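Local coordinates for tRNA (Guanine-N(1)-)-methyltransferase (Aquifex aeolicus, PDB 1OY5), which probably methylates N1 of guanosine-37 in various tRNAs, using S-adenosyl-L-methionine as the methyl donor, at residues 13-18 with 42-47. Sequence-based numbering, arbitrary orientation.
Sequences IFPHII and DLREFA
Asp42 meets the ring of Pro15 because its CG stands anti to its own backbone N, with chi1 at -158°. Ile13 meets Leu43 through CG2, which lies anti to the carbonyl carbon of Ile13. CG1 takes the other way, between N and the carbonyl carbon (chi1 64°), and reaches over the ring face of Phe14.

The CG2 methyl of Ile13 lies 3.9 Å from CB of Leu43 and equally near its CD1. Pro15 packs against the carboxylate of Asp42, with OD1 of Asp42 3.3 Å from CG of Pro15. NH2 of Arg44 comes within 3.7 Å of CD of Pro15. Arg44 bends at chi3 and folds back onto Asp42, a pairing internal to 42-47. NE of Arg44 donates to OD2 of Asp42 at 2.8 Å in a salt bridge. OD2 accepts through its syn lone pair and lies 15° out of the guanidinium plane. The bonds from NH2 of Arg44 to both Asp42 oxygens are weak, so the NE bond probably does most to fix the rotation.

The carbonyl O of Ile13 sits over one face of this guanidinium, 3.3 Å above its plane. The angle at NE is too poor for a hydrogen bond; the carbonyl dipole may still be drawn to the positive charge. No hydrogen bond joins the two segments.

The contact lies at the C-terminal ends of parallel neighbours 6-12 and 36-42, a beta-alpha-beta crossover in the sheet of this SPOUT-clan methyltransferase. Helix 15-21 follows the first strand, and a 3-10 turn at 43-46 the second. The Leu43 side chain is about 8 Å from Gly115, a probable S-adenosyl-L-methionine-binding residue. A backbone bond ties Leu43 to Thr12. Leu43 also packs on Pro69 and Ile70 of helix 67-81, while Ile17 and Ile18 pack on Leu147 of helix 143-155.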
loop_
_atom_site.group_PDB
_atom_site.type_symbol
_atom_site.label_atom_id
_atom_site.label_comp_id
_atom_site.label_asym_id
_atom_site.label_seq_id
_atom_site.Cartn_x
_atom_site.Cartn_y
_atom_site.Cartn_z
ATOM N N ILE A 13 7.366 4.568 14.113
ATOM C CA ILE A 13 6.833 5.012 15.389
ATOM C C ILE A 13 5.569 4.223 15.681
ATOM O O ILE A 13 5.006 4.383 16.748
ATOM C CB ILE A 13 6.575 6.547 15.413
ATOM C CG1 ILE A 13 5.514 6.976 14.411
ATOM C CG2 ILE A 13 7.846 7.293 15.084
ATOM C CD1 ILE A 13 5.160 8.442 14.526
ATOM N N PHE A 14 5.151 3.354 14.751
ATOM C CA PHE A 14 3.974 2.490 14.927
ATOM C C PHE A 14 4.374 0.999 14.713
ATOM O O PHE A 14 3.939 0.304 13.784
ATOM C CB PHE A 14 2.814 2.887 14.019
ATOM C CG PHE A 14 2.319 4.317 14.221
ATOM C CD1 PHE A 14 1.893 4.767 15.463
ATOM C CD2 PHE A 14 2.252 5.211 13.138
ATOM C CE1 PHE A 14 1.488 6.049 15.611
ATOM C CE2 PHE A 14 1.821 6.501 13.297
ATOM C CZ PHE A 14 1.458 6.925 14.508
ATOM N N PRO A 15 5.214 0.511 15.607
ATOM C CA PRO A 15 5.651 -0.878 15.536
ATOM C C PRO A 15 4.480 -1.821 15.373
ATOM O O PRO A 15 4.550 -2.695 14.534
ATOM C CB PRO A 15 6.313 -1.132 16.922
ATOM C CG PRO A 15 6.464 0.253 17.625
ATOM C CD PRO A 15 5.787 1.256 16.759
ATOM N N HIS A 16 3.445 -1.683 16.185
ATOM C CA HIS A 16 2.348 -2.654 16.209
ATOM C C HIS A 16 1.653 -2.841 14.893
ATOM O O HIS A 16 1.121 -3.880 14.642
ATOM C CB HIS A 16 1.377 -2.334 17.363
ATOM C CG HIS A 16 2.035 -2.461 18.709
ATOM N ND1 HIS A 16 1.340 -2.725 19.874
ATOM C CD2 HIS A 16 3.340 -2.356 19.071
ATOM C CE1 HIS A 16 2.181 -2.782 20.892
ATOM N NE2 HIS A 16 3.400 -2.543 20.432
ATOM N N ILE A 17 1.676 -1.840 14.034
ATOM C CA ILE A 17 1.100 -2.003 12.717
ATOM C C ILE A 17 1.839 -3.122 11.995
ATOM O O ILE A 17 1.219 -3.969 11.382
ATOM C CB ILE A 17 1.132 -0.708 11.918
ATOM C CG1 ILE A 17 0.045 0.233 12.405
ATOM C CG2 ILE A 17 0.877 -0.993 10.477
ATOM C CD1 ILE A 17 0.286 1.689 12.068
ATOM N N ILE A 18 3.157 -3.138 12.102
ATOM C CA ILE A 18 3.966 -4.134 11.435
ATOM C C ILE A 18 3.798 -5.517 12.098
ATOM O O ILE A 18 3.608 -6.526 11.432
ATOM C CB ILE A 18 5.413 -3.693 11.457
ATOM C CG1 ILE A 18 5.521 -2.223 11.058
ATOM C CG2 ILE A 18 6.277 -4.597 10.572
ATOM C CD1 ILE A 18 5.076 -1.931 9.708
ATOM N N ASP A 42 10.942 0.128 17.039
ATOM C CA ASP A 42 10.304 1.293 17.579
ATOM C C ASP A 42 11.247 2.495 17.679
ATOM O O ASP A 42 12.187 2.493 18.511
ATOM C CB ASP A 42 9.839 0.958 18.940
ATOM C CG ASP A 42 8.771 1.835 19.396
ATOM O OD1 ASP A 42 8.046 1.328 20.296
ATOM O OD2 ASP A 42 8.576 2.998 18.940
ATOM N N LEU A 43 10.981 3.503 16.839
ATOM C CA LEU A 43 11.830 4.715 16.801
ATOM C C LEU A 43 11.972 5.400 18.149
ATOM O O LEU A 43 13.037 5.912 18.493
ATOM C CB LEU A 43 11.323 5.760 15.825
ATOM C CG LEU A 43 12.086 5.794 14.527
ATOM C CD1 LEU A 43 11.423 6.828 13.623
ATOM C CD2 LEU A 43 13.568 6.133 14.750
ATOM N N ARG A 44 10.879 5.393 18.878
ATOM C CA ARG A 44 10.850 5.976 20.166
ATOM C C ARG A 44 11.857 5.365 21.149
ATOM O O ARG A 44 12.426 6.109 21.937
ATOM C CB ARG A 44 9.423 5.938 20.699
ATOM C CG ARG A 44 8.463 6.754 19.814
ATOM C CD ARG A 44 6.991 6.382 19.939
ATOM N NE ARG A 44 6.751 4.942 19.705
ATOM C CZ ARG A 44 5.723 4.298 20.234
ATOM N NH1 ARG A 44 4.819 4.960 20.982
ATOM N NH2 ARG A 44 5.577 3.007 20.037
ATOM N N GLU A 45 12.126 4.056 21.066
ATOM C CA GLU A 45 13.034 3.406 22.006
ATOM C C GLU A 45 14.428 3.767 21.674
ATOM O O GLU A 45 15.334 3.450 22.428
ATOM C CB GLU A 45 12.960 1.889 22.022
ATOM C CG GLU A 45 11.598 1.296 21.983
ATOM C CD GLU A 45 10.989 1.090 23.331
ATOM O OE1 GLU A 45 10.685 2.066 24.066
ATOM O OE2 GLU A 45 10.746 -0.092 23.650
ATOM N N PHE A 46 14.627 4.424 20.547
ATOM C CA PHE A 46 15.972 4.821 20.150
ATOM C C PHE A 46 16.164 6.289 20.129
ATOM O O PHE A 46 17.169 6.725 19.638
ATOM C CB PHE A 46 16.320 4.287 18.773
ATOM C CG PHE A 46 16.595 2.835 18.758
ATOM C CD1 PHE A 46 17.874 2.369 18.953
ATOM C CD2 PHE A 46 15.565 1.928 18.570
ATOM C CE1 PHE A 46 18.155 1.011 18.973
ATOM C CE2 PHE A 46 15.820 0.544 18.581
ATOM C CZ PHE A 46 17.152 0.097 18.796
ATOM N N ALA A 47 15.203 7.050 20.630
ATOM C CA ALA A 47 15.327 8.481 20.660
ATOM C C ALA A 47 16.206 8.856 21.888
ATOM O O ALA A 47 15.791 8.724 23.051
ATOM C CB ALA A 47 13.948 9.104 20.733
#